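PDB 2W40: glycerol kinase, putative from Plasmodium falciparum, which probably catalyses the ATP-dependent phosphorylation of glycerol to sn-glycerol 3-phosphate, as other glycerol kinases of the FGGY family do. Local coordinates for residues L355-W360 and N393-S398; Y284-L289 and T400-I405; G262-T267 and L274-G279; T130-N135 and G288-I293. One frame throughout, in Å; residues are numbered along the deposited sequence.

Contact 1: residues L355-W360 and N393-S398; sequences LYAPRW and NEIVDS. With EDO (1,2-ethanediol), chain B.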
loop_
_atom_site.group_PDB
_atom_site.type_symbol
_atom_site.label_atom_id
_atom_site.label_comp_id
_atom_site.label_asym_id
_atom_site.label_seq_id
_atom_site.Cartn_x
_atom_site.Cartn_y
_atom_site.Cartn_z
ATOM N N LEU C 355 5.227 -13.414 -9.203
ATOM C CA LEU C 355 5.144 -13.091 -10.625
ATOM C C LEU C 355 5.102 -14.370 -11.463
ATOM O O LEU C 355 5.917 -15.280 -11.271
ATOM C CB LEU C 355 6.327 -12.247 -11.110
ATOM C CG LEU C 355 6.312 -10.837 -10.552
ATOM C CD1 LEU C 355 7.611 -10.132 -10.837
ATOM C CD2 LEU C 355 5.017 -10.003 -10.946
ATOM N N TYR C 356 4.111 -14.432 -12.378
ATOM C CA TYR C 356 3.977 -15.554 -13.333
ATOM C C TYR C 356 4.731 -15.182 -14.581
ATOM O O TYR C 356 5.959 -14.844 -14.481
ATOM C CB TYR C 356 2.495 -15.865 -13.537
ATOM C CG TYR C 356 1.762 -16.362 -12.251
ATOM C CD1 TYR C 356 1.245 -17.555 -12.162
ATOM C CD2 TYR C 356 1.547 -15.431 -11.163
ATOM C CE1 TYR C 356 0.586 -17.950 -10.901
ATOM C CE2 TYR C 356 0.946 -15.758 -9.951
ATOM C CZ TYR C 356 0.488 -17.102 -9.864
ATOM O OH TYR C 356 -0.185 -17.667 -8.831
ATOM N N ALA C 357 4.062 -15.232 -15.764
ATOM C CA ALA C 357 4.846 -15.018 -16.968
ATOM C C ALA C 357 5.249 -13.523 -17.099
ATOM O O ALA C 357 4.435 -12.646 -16.819
ATOM C CB ALA C 357 4.114 -15.547 -18.239
ATOM N N PRO C 358 6.437 -13.253 -17.672
ATOM C CA PRO C 358 7.493 -14.216 -18.146
ATOM C C PRO C 358 8.630 -14.457 -17.156
ATOM O O PRO C 358 9.530 -15.276 -17.443
ATOM C CB PRO C 358 8.071 -13.523 -19.372
ATOM C CG PRO C 358 7.987 -12.081 -19.109
ATOM C CD PRO C 358 6.766 -11.894 -18.183
ATOM N N ARG C 359 8.609 -13.749 -16.017
ATOM C CA ARG C 359 9.754 -13.817 -15.054
ATOM C C ARG C 359 9.742 -15.020 -14.117
ATOM O O ARG C 359 10.800 -15.455 -13.647
ATOM C CB ARG C 359 9.866 -12.521 -14.258
ATOM C CG ARG C 359 9.934 -11.247 -15.136
ATOM C CD ARG C 359 10.269 -10.059 -14.289
ATOM N NE ARG C 359 10.241 -8.771 -15.017
ATOM C CZ ARG C 359 11.098 -7.792 -14.905
ATOM N NH1 ARG C 359 12.202 -7.966 -14.174
ATOM N NH2 ARG C 359 10.875 -6.651 -15.518
ATOM N N TRP C 360 8.537 -15.478 -13.783
ATOM C CA TRP C 360 8.375 -16.684 -12.967
ATOM C C TRP C 360 9.219 -16.559 -11.659
ATOM O O TRP C 360 10.141 -17.342 -11.393
ATOM C CB TRP C 360 8.729 -17.943 -13.739
ATOM C CG TRP C 360 7.689 -18.153 -14.830
ATOM C CD1 TRP C 360 7.855 -17.909 -16.218
ATOM C CD2 TRP C 360 6.310 -18.569 -14.678
ATOM N NE1 TRP C 360 6.698 -18.180 -16.876
ATOM C CE2 TRP C 360 5.710 -18.492 -15.969
ATOM C CE3 TRP C 360 5.504 -18.918 -13.587
ATOM C CZ2 TRP C 360 4.396 -18.837 -16.181
ATOM C CZ3 TRP C 360 4.202 -19.239 -13.801
ATOM C CH2 TRP C 360 3.654 -19.197 -15.088
ATOM N N ASN C 393 2.695 -6.201 -21.289
ATOM C CA ASN C 393 3.725 -5.769 -22.226
ATOM C C ASN C 393 4.934 -6.695 -22.231
ATOM O O ASN C 393 5.477 -7.049 -23.276
ATOM C CB ASN C 393 4.158 -4.374 -21.862
ATOM C CG ASN C 393 5.207 -3.851 -22.812
ATOM O OD1 ASN C 393 5.060 -3.951 -24.041
ATOM N ND2 ASN C 393 6.260 -3.191 -22.246
ATOM N N GLU C 394 5.313 -7.117 -21.023
ATOM C CA GLU C 394 6.391 -8.112 -20.928
ATOM C C GLU C 394 6.088 -9.461 -21.650
ATOM O O GLU C 394 6.935 -10.047 -22.346
ATOM C CB GLU C 394 6.811 -8.372 -19.464
ATOM C CG GLU C 394 7.313 -7.129 -18.810
ATOM C CD GLU C 394 8.012 -7.360 -17.462
ATOM O OE1 GLU C 394 8.205 -8.528 -17.024
ATOM O OE2 GLU C 394 8.404 -6.311 -16.823
ATOM N N ILE C 395 4.885 -9.933 -21.476
ATOM C CA ILE C 395 4.337 -11.070 -22.173
ATOM C C ILE C 395 4.375 -10.871 -23.676
ATOM O O ILE C 395 4.810 -11.781 -24.405
ATOM C CB ILE C 395 2.930 -11.456 -21.651
ATOM C CG1 ILE C 395 3.060 -12.100 -20.248
ATOM C CG2 ILE C 395 2.191 -12.427 -22.583
ATOM C CD1 ILE C 395 1.725 -12.241 -19.466
ATOM N N VAL C 396 3.936 -9.704 -24.151
ATOM C CA VAL C 396 3.907 -9.446 -25.610
ATOM C C VAL C 396 5.327 -9.458 -26.177
ATOM O O VAL C 396 5.617 -9.980 -27.260
ATOM C CB VAL C 396 3.173 -8.168 -25.942
ATOM C CG1 VAL C 396 3.400 -7.802 -27.500
ATOM C CG2 VAL C 396 1.657 -8.357 -25.518
ATOM N N ASP C 397 6.261 -8.910 -25.401
ATOM C CA ASP C 397 7.643 -8.927 -25.835
ATOM C C ASP C 397 8.172 -10.369 -25.956
ATOM O O ASP C 397 8.901 -10.699 -26.932
ATOM C CB ASP C 397 8.521 -8.087 -24.921
ATOM C CG ASP C 397 8.321 -6.576 -25.102
ATOM O OD1 ASP C 397 7.811 -6.108 -26.165
ATOM O OD2 ASP C 397 8.657 -5.857 -24.145
ATOM N N SER C 398 7.835 -11.247 -24.991
ATOM C CA SER C 398 8.249 -12.614 -25.099
ATOM C C SER C 398 7.613 -13.278 -26.358
ATOM O O SER C 398 8.237 -14.062 -27.040
ATOM C CB SER C 398 7.872 -13.376 -23.795
ATOM O OG SER C 398 8.631 -12.929 -22.705
HETATM C C1 EDO B . 10.272 -8.245 -21.216
HETATM O O1 EDO B . 9.965 -7.026 -22.007
HETATM C C2 EDO B . 9.515 -9.556 -21.535
HETATM O O2 EDO B . 10.128 -10.732 -22.143
#
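Glu394, Pro358 and Ile395 bury the most surface where a loop of the C-terminal FGGY domain, residues 355-360, rests on one side of helix 377-403. The polar half is a bidentate salt bridge. Arg359 meets the carboxylate of Glu394 side-on, NE reaching OE1 at 2.9 Å and NH2 reaching OE2 at 2.8 Å. Both bonds are nearly straight, and both oxygens are used on their syn sides. The match is not flat, for the guanidinium and carboxylate planes are turned 35° apart. Arg359 gets there with a chain extended from CG to NE, and Trp492 NE1 gives Glu394 OE2 a second donor. In the apolar half a cis peptide bond precedes Pro358, whose CD packs 3.7 Å from Glu394 CB, the two side chains crossing at about a right angle. Ile395 turns its CG1 branch beside the backbone N (chi1 -72°), which places CG1 4.1 Å from Ala357 CB and close to the Ala357 carbonyl oxygen. A 1,2-ethanediol is modelled next to Asp397 and Ser398, but its placement, and so its bonding, is doubtful. Ser398 OG lies 3.4 Å from Pro358 CB.

Contact 2: residues Y284-L289 and T400-I405; sequences YSTCGL and TSDMGI. With EDO (1,2-ethanediol), chain D.
Residues 284-289 form an irregular loop that passes the C-terminal end of helix 377-403, coming closest at Ser285 and Asp402, whose CA atoms are 5.9 Å apart. The helix finishes in a Schellman motif, with Gly404 at positive phi and bonds from Gly404 N to Ser401 O and from Ile405 N to Thr400 O. On the loop side, Ser285 OG accepts from Cys287 N, an ST turn, and also from Leu289 N, each at 3.0 Å.

Asp402 carries the contact, and its two oxygens divide the work. Ser285 OG donates to the syn lone pair of Asp402 OD2 at a short 2.5 Å. Thr286 N reaches Asp402 OD1 at 3.1 Å, also from the syn side but 21° out of the carboxylate plane. The serine hydroxyl can serve both the turn and the helix because it stands anti to its own amide nitrogen (chi1 -176°), over the following residues of the loop. A water donates to Asp402 OD1 and also bonds Thr286 OG1. Leu289 puts CD1 3.5 Å from Asp402 OD2, a van der Waals contact of a methyl with the carboxylate.

Donating to the carboxylate and accepting from two amides, Ser285 OG is gripped by three bonds. The two amides would polarise the hydroxyl and probably strengthen its donation to Asp402, consistent with the short bond. Separately, the donors gathered round the carboxylate, namely Ser285 OG, Thr286 N and the water, would probably keep it ionised.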
loop_
_atom_site.group_PDB
_atom_site.type_symbol
_atom_site.label_atom_id
_atom_site.label_comp_id
_atom_site.label_asym_id
_atom_site.label_seq_id
_atom_site.Cartn_x
_atom_site.Cartn_y
_atom_site.Cartn_z
ATOM N N TYR C 284 8.211 -24.268 -28.229
ATOM C CA TYR C 284 8.722 -24.198 -26.884
ATOM C C TYR C 284 9.378 -22.817 -26.730
ATOM O O TYR C 284 10.300 -22.450 -27.471
ATOM C CB TYR C 284 9.732 -25.261 -26.609
ATOM C CG TYR C 284 9.209 -26.672 -26.557
ATOM C CD1 TYR C 284 8.468 -27.136 -25.463
ATOM C CD2 TYR C 284 9.452 -27.556 -27.619
ATOM C CE1 TYR C 284 7.984 -28.439 -25.443
ATOM C CE2 TYR C 284 9.010 -28.867 -27.565
ATOM C CZ TYR C 284 8.252 -29.330 -26.480
ATOM O OH TYR C 284 7.850 -30.688 -26.517
ATOM N N SER C 285 8.976 -22.116 -25.671
ATOM C CA SER C 285 9.423 -20.757 -25.399
ATOM C C SER C 285 10.862 -20.798 -24.882
ATOM O O SER C 285 11.255 -21.715 -24.200
ATOM C CB SER C 285 8.520 -20.088 -24.353
ATOM O OG SER C 285 8.850 -18.764 -24.124
ATOM N N THR C 286 11.600 -19.777 -25.233
ATOM C CA THR C 286 12.843 -19.435 -24.505
ATOM C C THR C 286 12.746 -18.132 -23.682
ATOM O O THR C 286 13.802 -17.637 -23.127
ATOM C CB THR C 286 14.041 -19.309 -25.456
ATOM O OG1 THR C 286 13.840 -18.212 -26.333
ATOM C CG2 THR C 286 14.261 -20.611 -26.252
ATOM N N CYS C 287 11.522 -17.620 -23.529
ATOM C CA CYS C 287 11.202 -16.291 -23.045
ATOM C C CYS C 287 10.095 -16.383 -22.004
ATOM O O CYS C 287 9.486 -15.386 -21.758
ATOM C CB CYS C 287 10.702 -15.309 -24.261
ATOM S SG CYS C 287 12.038 -15.045 -25.331
ATOM N N GLY C 288 9.919 -17.509 -21.319
ATOM C CA GLY C 288 8.988 -17.530 -20.246
ATOM C C GLY C 288 7.535 -17.746 -20.512
ATOM O O GLY C 288 6.726 -17.538 -19.636
ATOM N N LEU C 289 7.174 -18.177 -21.708
ATOM C CA LEU C 289 5.807 -18.501 -22.023
ATOM C C LEU C 289 5.617 -20.027 -21.901
ATOM O O LEU C 289 6.550 -20.831 -21.970
ATOM C CB LEU C 289 5.522 -17.986 -23.446
ATOM C CG LEU C 289 5.672 -16.446 -23.679
ATOM C CD1 LEU C 289 5.233 -16.000 -25.050
ATOM C CD2 LEU C 289 4.809 -15.605 -22.648
ATOM N N THR C 400 6.483 -11.983 -29.161
ATOM C CA THR C 400 7.043 -11.581 -30.475
ATOM C C THR C 400 8.402 -12.236 -30.664
ATOM O O THR C 400 8.740 -12.670 -31.767
ATOM C CB THR C 400 7.050 -10.068 -30.687
ATOM O OG1 THR C 400 7.777 -9.446 -29.649
ATOM C CG2 THR C 400 5.609 -9.507 -30.703
ATOM N N SER C 401 9.212 -12.363 -29.612
ATOM C CA SER C 401 10.478 -13.084 -29.719
ATOM C C SER C 401 10.319 -14.535 -30.073
ATOM O O SER C 401 10.950 -15.059 -31.025
ATOM C CB SER C 401 11.260 -12.964 -28.416
ATOM O OG SER C 401 12.504 -13.657 -28.482
ATOM N N ASP C 402 9.507 -15.233 -29.300
ATOM C CA ASP C 402 9.241 -16.637 -29.565
ATOM C C ASP C 402 8.635 -16.901 -30.956
ATOM O O ASP C 402 8.944 -17.957 -31.568
ATOM C CB ASP C 402 8.293 -17.196 -28.537
ATOM C CG ASP C 402 8.949 -17.511 -27.200
ATOM O OD1 ASP C 402 10.189 -17.816 -27.182
ATOM O OD2 ASP C 402 8.172 -17.538 -26.230
ATOM N N MET C 403 7.805 -15.960 -31.460
ATOM C CA MET C 403 7.114 -16.151 -32.740
ATOM C C MET C 403 7.940 -15.656 -33.919
ATOM O O MET C 403 7.544 -15.896 -35.071
ATOM C CB MET C 403 5.716 -15.596 -32.776
ATOM C CG MET C 403 4.669 -16.247 -31.823
ATOM S SD MET C 403 4.438 -18.033 -32.001
ATOM C CE MET C 403 3.345 -18.001 -33.461
ATOM N N GLY C 404 9.086 -15.032 -33.657
ATOM C CA GLY C 404 9.909 -14.488 -34.762
ATOM C C GLY C 404 9.204 -13.391 -35.593
ATOM O O GLY C 404 9.517 -13.237 -36.813
ATOM N N ILE C 405 8.346 -12.603 -34.947
ATOM C CA ILE C 405 7.648 -11.438 -35.536
ATOM C C ILE C 405 8.084 -10.105 -34.855
ATOM O O ILE C 405 8.681 -10.078 -33.772
ATOM C CB ILE C 405 6.131 -11.611 -35.505
ATOM C CG1 ILE C 405 5.644 -11.884 -34.062
ATOM C CG2 ILE C 405 5.697 -12.750 -36.432
ATOM C CD1 ILE C 405 4.111 -11.731 -33.766
HETATM C C1 EDO D . 8.462 -22.173 -19.931
HETATM O O1 EDO D . 9.012 -21.166 -20.813
HETATM C C2 EDO D . 7.870 -21.574 -18.684
HETATM O O2 EDO D . 7.384 -22.552 -17.866
HETATM O O HOH W 1 10.282 -20.050 -29.654
HETATM O O HOH W 2 12.364 -18.740 -28.574
#

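Contact 3: residues G262-T267 and L274-G279; sequences GEAKCT and LLINTG
Asn277 N donates to Glu263 O at 2.8 Å with an angle of 172° at the hydrogen, and Gly262 N returns a bond of the same length to Asn277 O. These two bonds close the open end of a beta hairpin made of strands 264-268 and 272-279, whose axes in this region run antiparallel at 163° and 4.8 Å apart. Both strands lie in the middle of the seven-stranded mixed sheet of the C-terminal actin-like domain. Further along, Lys265 and Leu275 form the hydrogen-bonded pair, with Lys265 N to Leu275 O and Leu275 N to Lys265 O both 3.0 Å. Ala264 with Ile276 and Cys266 with Leu274 are the non-hydrogen-bonded pairs.

The face with Ala264, Cys266, Leu274 and Ile276 is apolar: Ala264 CB meets Ile276 CB at 4.1 Å, and helix 377-403 covers Cys266 and Leu274. On the other face Lys265 and Leu275 lie side by side. The lysine chain bends at chi2 (94°), which carries NZ past Leu275 CD1, at 3.8 Å, to Thr267 OG1 at 2.7 Å. Asn277 OD1 accepts from Gly279 N in an Asx turn, and its ND2 is hydrogen-bonded to Ile258 O and Tyr295 OH.

The buried lysine has polar neighbours: NZ also donates to Phe273 O, so oxygens from both strands of the hairpin would probably offset the cost of burying the ammonium group.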
loop_
_atom_site.group_PDB
_atom_site.type_symbol
_atom_site.label_atom_id
_atom_site.label_comp_id
_atom_site.label_asym_id
_atom_site.label_seq_id
_atom_site.Cartn_x
_atom_site.Cartn_y
_atom_site.Cartn_z
ATOM N N GLY C 262 -1.127 -17.979 -35.570
ATOM C CA GLY C 262 -0.769 -16.619 -35.325
ATOM C C GLY C 262 -1.803 -15.681 -34.724
ATOM O O GLY C 262 -1.473 -14.562 -34.360
ATOM N N GLU C 263 -3.037 -16.089 -34.697
ATOM C CA GLU C 263 -4.036 -15.339 -34.067
ATOM C C GLU C 263 -3.887 -15.474 -32.548
ATOM O O GLU C 263 -3.583 -16.603 -32.032
ATOM C CB GLU C 263 -5.418 -15.773 -34.443
ATOM C CG GLU C 263 -5.841 -15.549 -35.943
ATOM C CD GLU C 263 -7.322 -15.747 -36.114
ATOM O OE1 GLU C 263 -7.770 -16.910 -36.235
ATOM O OE2 GLU C 263 -8.074 -14.705 -36.009
ATOM N N ALA C 264 -4.180 -14.358 -31.895
ATOM C CA ALA C 264 -3.982 -14.176 -30.424
ATOM C C ALA C 264 -5.131 -13.488 -29.737
ATOM O O ALA C 264 -5.723 -12.566 -30.288
ATOM C CB ALA C 264 -2.768 -13.439 -30.119
ATOM N N LYS C 265 -5.430 -13.920 -28.504
ATOM C CA LYS C 265 -6.438 -13.244 -27.671
ATOM C C LYS C 265 -5.845 -13.004 -26.287
ATOM O O LYS C 265 -4.926 -13.683 -25.847
ATOM C CB LYS C 265 -7.698 -14.011 -27.591
ATOM C CG LYS C 265 -7.574 -15.377 -26.813
ATOM C CD LYS C 265 -7.958 -15.185 -25.305
ATOM C CE LYS C 265 -7.733 -16.438 -24.474
ATOM N NZ LYS C 265 -7.646 -16.076 -23.065
ATOM N N CYS C 266 -6.463 -12.100 -25.583
ATOM C CA CYS C 266 -6.152 -11.809 -24.194
ATOM C C CYS C 266 -7.444 -11.628 -23.417
ATOM O O CYS C 266 -8.286 -10.821 -23.799
ATOM C CB CYS C 266 -5.269 -10.601 -24.113
ATOM S SG CYS C 266 -4.721 -10.279 -22.440
ATOM N N THR C 267 -7.639 -12.439 -22.362
ATOM C CA THR C 267 -8.755 -12.360 -21.489
ATOM C C THR C 267 -8.360 -11.692 -20.188
ATOM O O THR C 267 -7.363 -12.088 -19.574
ATOM C CB THR C 267 -9.344 -13.799 -21.194
ATOM O OG1 THR C 267 -9.746 -14.477 -22.436
ATOM C CG2 THR C 267 -10.526 -13.719 -20.261
ATOM N N LEU C 274 -3.004 -14.402 -22.041
ATOM C CA LEU C 274 -2.820 -14.201 -23.480
ATOM C C LEU C 274 -2.448 -15.555 -24.059
ATOM O O LEU C 274 -1.452 -16.162 -23.626
ATOM C CB LEU C 274 -1.732 -13.171 -23.718
ATOM C CG LEU C 274 -1.665 -12.608 -25.189
ATOM C CD1 LEU C 274 -0.936 -11.295 -25.234
ATOM C CD2 LEU C 274 -0.942 -13.618 -25.997
ATOM N N LEU C 275 -3.214 -16.012 -25.070
ATOM C CA LEU C 275 -2.842 -17.176 -25.815
ATOM C C LEU C 275 -2.702 -16.851 -27.289
ATOM O O LEU C 275 -3.561 -16.147 -27.879
ATOM C CB LEU C 275 -3.832 -18.316 -25.654
ATOM C CG LEU C 275 -3.772 -19.047 -24.278
ATOM C CD1 LEU C 275 -4.538 -18.296 -23.177
ATOM C CD2 LEU C 275 -4.311 -20.502 -24.407
ATOM N N ILE C 276 -1.662 -17.401 -27.877
ATOM C CA ILE C 276 -1.516 -17.351 -29.346
ATOM C C ILE C 276 -1.584 -18.738 -29.928
ATOM O O ILE C 276 -0.870 -19.622 -29.466
ATOM C CB ILE C 276 -0.190 -16.610 -29.764
ATOM C CG1 ILE C 276 -0.154 -16.419 -31.312
ATOM C CG2 ILE C 276 1.084 -17.256 -29.176
ATOM C CD1 ILE C 276 0.844 -15.305 -31.830
ATOM N N ASN C 277 -2.353 -18.920 -31.012
ATOM C CA ASN C 277 -2.466 -20.170 -31.686
ATOM C C ASN C 277 -1.222 -20.431 -32.546
ATOM O O ASN C 277 -0.853 -19.621 -33.356
ATOM C CB ASN C 277 -3.769 -20.133 -32.492
ATOM C CG ASN C 277 -4.188 -21.460 -33.130
ATOM O OD1 ASN C 277 -3.377 -22.197 -33.672
ATOM N ND2 ASN C 277 -5.515 -21.673 -33.181
ATOM N N THR C 278 -0.553 -21.555 -32.305
ATOM C CA THR C 278 0.679 -21.913 -33.024
ATOM C C THR C 278 0.389 -23.010 -34.054
ATOM O O THR C 278 1.310 -23.648 -34.587
ATOM C CB THR C 278 1.849 -22.301 -32.058
ATOM O OG1 THR C 278 1.490 -23.502 -31.382
ATOM C CG2 THR C 278 2.236 -21.193 -31.026
ATOM N N GLY C 279 -0.896 -23.207 -34.360
ATOM C CA GLY C 279 -1.297 -24.256 -35.326
ATOM C C GLY C 279 -0.951 -25.649 -34.795
ATOM O O GLY C 279 -0.964 -25.890 -33.586
#

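Contact 4: residues T130-N135 and G288-I293; sequences TGTYFN and GLITTI. With EDO (1,2-ethanediol), chain D.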
loop_
_atom_site.group_PDB
_atom_site.type_symbol
_atom_site.label_atom_id
_atom_site.label_comp_id
_atom_site.label_asym_id
_atom_site.label_seq_id
_atom_site.Cartn_x
_atom_site.Cartn_y
_atom_site.Cartn_z
ATOM N N THR C 130 6.323 -31.568 -20.901
ATOM C CA THR C 130 5.040 -31.046 -20.419
ATOM C C THR C 130 4.630 -29.723 -20.994
ATOM O O THR C 130 3.508 -29.306 -20.825
ATOM C CB THR C 130 4.983 -30.944 -18.848
ATOM O OG1 THR C 130 5.876 -29.868 -18.473
ATOM C CG2 THR C 130 5.260 -32.285 -18.157
ATOM N N GLY C 131 5.560 -28.960 -21.544
ATOM C CA GLY C 131 5.303 -27.579 -21.920
ATOM C C GLY C 131 5.610 -26.418 -20.990
ATOM O O GLY C 131 5.614 -25.257 -21.376
ATOM N N THR C 132 6.081 -26.778 -19.799
ATOM C CA THR C 132 6.398 -25.827 -18.758
ATOM C C THR C 132 7.596 -26.314 -17.912
ATOM O O THR C 132 7.845 -27.499 -17.872
ATOM C CB THR C 132 5.146 -25.621 -17.763
ATOM O OG1 THR C 132 5.372 -24.481 -16.918
ATOM C CG2 THR C 132 4.799 -26.962 -17.018
ATOM N N TYR C 133 8.240 -25.325 -17.296
ATOM C CA TYR C 133 9.159 -25.632 -16.156
ATOM C C TYR C 133 8.327 -25.858 -14.891
ATOM O O TYR C 133 7.131 -25.582 -14.880
ATOM C CB TYR C 133 10.085 -24.475 -15.951
ATOM C CG TYR C 133 10.990 -24.072 -17.093
ATOM C CD1 TYR C 133 11.582 -24.982 -17.867
ATOM C CD2 TYR C 133 11.169 -22.772 -17.406
ATOM C CE1 TYR C 133 12.509 -24.656 -18.828
ATOM C CE2 TYR C 133 11.992 -22.413 -18.466
ATOM C CZ TYR C 133 12.691 -23.407 -19.160
ATOM O OH TYR C 133 13.562 -23.067 -20.227
ATOM N N PHE C 134 8.928 -26.459 -13.854
ATOM C CA PHE C 134 8.288 -26.513 -12.538
ATOM C C PHE C 134 7.904 -25.098 -12.149
ATOM O O PHE C 134 8.683 -24.141 -12.295
ATOM C CB PHE C 134 9.280 -27.056 -11.467
ATOM C CG PHE C 134 9.651 -28.534 -11.605
ATOM C CD1 PHE C 134 8.856 -29.471 -12.295
ATOM C CD2 PHE C 134 10.819 -29.017 -11.045
ATOM C CE1 PHE C 134 9.216 -30.851 -12.400
ATOM C CE2 PHE C 134 11.149 -30.392 -11.203
ATOM C CZ PHE C 134 10.341 -31.281 -11.772
ATOM N N ASN C 135 6.729 -25.003 -11.515
ATOM C CA ASN C 135 6.228 -23.759 -11.000
ATOM C C ASN C 135 5.216 -24.008 -9.885
ATOM O O ASN C 135 4.882 -25.148 -9.622
ATOM C CB ASN C 135 5.680 -22.901 -12.160
ATOM C CG ASN C 135 4.541 -23.578 -12.888
ATOM O OD1 ASN C 135 3.616 -24.166 -12.207
ATOM N ND2 ASN C 135 4.524 -23.452 -14.242
ATOM N N GLY C 288 9.919 -17.509 -21.319
ATOM C CA GLY C 288 8.988 -17.530 -20.246
ATOM C C GLY C 288 7.535 -17.746 -20.512
ATOM O O GLY C 288 6.726 -17.538 -19.636
ATOM N N LEU C 289 7.174 -18.177 -21.708
ATOM C CA LEU C 289 5.807 -18.501 -22.023
ATOM C C LEU C 289 5.617 -20.027 -21.901
ATOM O O LEU C 289 6.550 -20.831 -21.970
ATOM C CB LEU C 289 5.522 -17.986 -23.446
ATOM C CG LEU C 289 5.672 -16.446 -23.679
ATOM C CD1 LEU C 289 5.233 -16.000 -25.050
ATOM C CD2 LEU C 289 4.809 -15.605 -22.648
ATOM N N ILE C 290 4.395 -20.424 -21.638
ATOM C CA ILE C 290 4.062 -21.856 -21.464
ATOM C C ILE C 290 3.480 -22.432 -22.766
ATOM O O ILE C 290 2.650 -21.793 -23.404
ATOM C CB ILE C 290 3.004 -21.995 -20.339
ATOM C CG1 ILE C 290 3.596 -21.675 -18.932
ATOM C CG2 ILE C 290 2.315 -23.427 -20.366
ATOM C CD1 ILE C 290 2.647 -21.791 -17.847
ATOM N N THR C 291 3.944 -23.601 -23.153
ATOM C CA THR C 291 3.373 -24.365 -24.293
ATOM C C THR C 291 2.163 -25.146 -23.817
ATOM O O THR C 291 2.311 -25.904 -22.844
ATOM C CB THR C 291 4.406 -25.372 -24.834
ATOM O OG1 THR C 291 5.565 -24.672 -25.114
ATOM C CG2 THR C 291 3.905 -26.131 -26.060
ATOM N N THR C 292 0.998 -24.920 -24.389
ATOM C CA THR C 292 -0.211 -25.588 -23.955
ATOM C C THR C 292 -1.037 -26.066 -25.183
ATOM O O THR C 292 -0.665 -25.824 -26.332
ATOM C CB THR C 292 -1.021 -24.646 -23.016
ATOM O OG1 THR C 292 -2.025 -25.394 -22.362
ATOM C CG2 THR C 292 -1.661 -23.455 -23.873
ATOM N N ILE C 293 -2.034 -26.844 -24.907
ATOM C CA ILE C 293 -2.948 -27.312 -25.930
ATOM C C ILE C 293 -4.005 -26.190 -26.121
ATOM O O ILE C 293 -4.557 -25.698 -25.091
ATOM C CB ILE C 293 -3.713 -28.579 -25.559
ATOM C CG1 ILE C 293 -2.805 -29.782 -25.301
ATOM C CG2 ILE C 293 -4.782 -28.848 -26.628
ATOM C CD1 ILE C 293 -2.068 -30.224 -26.447
HETATM C C1 EDO D . 8.462 -22.173 -19.931
HETATM O O1 EDO D . 9.012 -21.166 -20.813
HETATM C C2 EDO D . 7.870 -21.574 -18.684
HETATM O O2 EDO D . 7.384 -22.552 -17.866
#
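The loop 130-135 meets the start of strand 290-295 through one backbone bond, Thr291 N to Gly131 O at 2.9 Å, where the CA atoms of Gly131 and Thr291 come within 4.4 Å. Gly131, with positive phi, is the first residue to leave helical geometry after helix 123-130. It brings its CA straight up to the strand, making a CA-H...O contact with Thr291 O at 3.6 Å.

Side chains fill in around this bond. Thr291 CB lies 3.7 Å from Gly131 O, while the Thr291 hydroxyl OG1 is hydrogen-bonded to Val283 O. Thr132 and Ile290 run side by side, pointing the same way, and Ile290 CG1 lies 3.9 Å from Thr132 OG1. That threonine hydroxyl, anti to the amide nitrogen of its residue (chi1 -168°), donates to Tyr133 O at 2.9 Å on a lone pair in the carbonyl plane. A 1,2-ethanediol, probably from the crystallisation liquor, bridges the segments: Tyr133 N donates to its O2 at 3.0 Å, and its O1 donates to Leu289 O at 2.7 Å. Its C1 lies over one face of the Tyr133 ring.

Strand 290-295, one of the two outermost strands of the seven-stranded sheet within this chain, bonds to strand 304-311 through the backbones of Ile290 and Thr292, and the loop abuts it. The contact therefore joins the two FGGY domains, the paired actin-like halves characteristic of the sugar kinase/Hsp70/actin superfamily.

In the fold
Contacts 1, 2 and 3 lie within the C-terminal FGGY domain, whereas contact 4 reaches from it to the N-terminal one. Their centres are about 10 to 15 Å apart, contacts 1 and 2 being the nearest pair. Those two use successive parts of helix 377-403, which also packs on the hairpin of contact 3. The hairpin and strand 290-295 of contact 4 belong to the same mixed sheet, and contacts 2 and 4 share Gly288 and Leu289. Along the chain, contact 3 falls between the two segments of contact 4, and contact 1 between those of contact 2. Loop 284-289 thus connects helix, sheet and domain boundary.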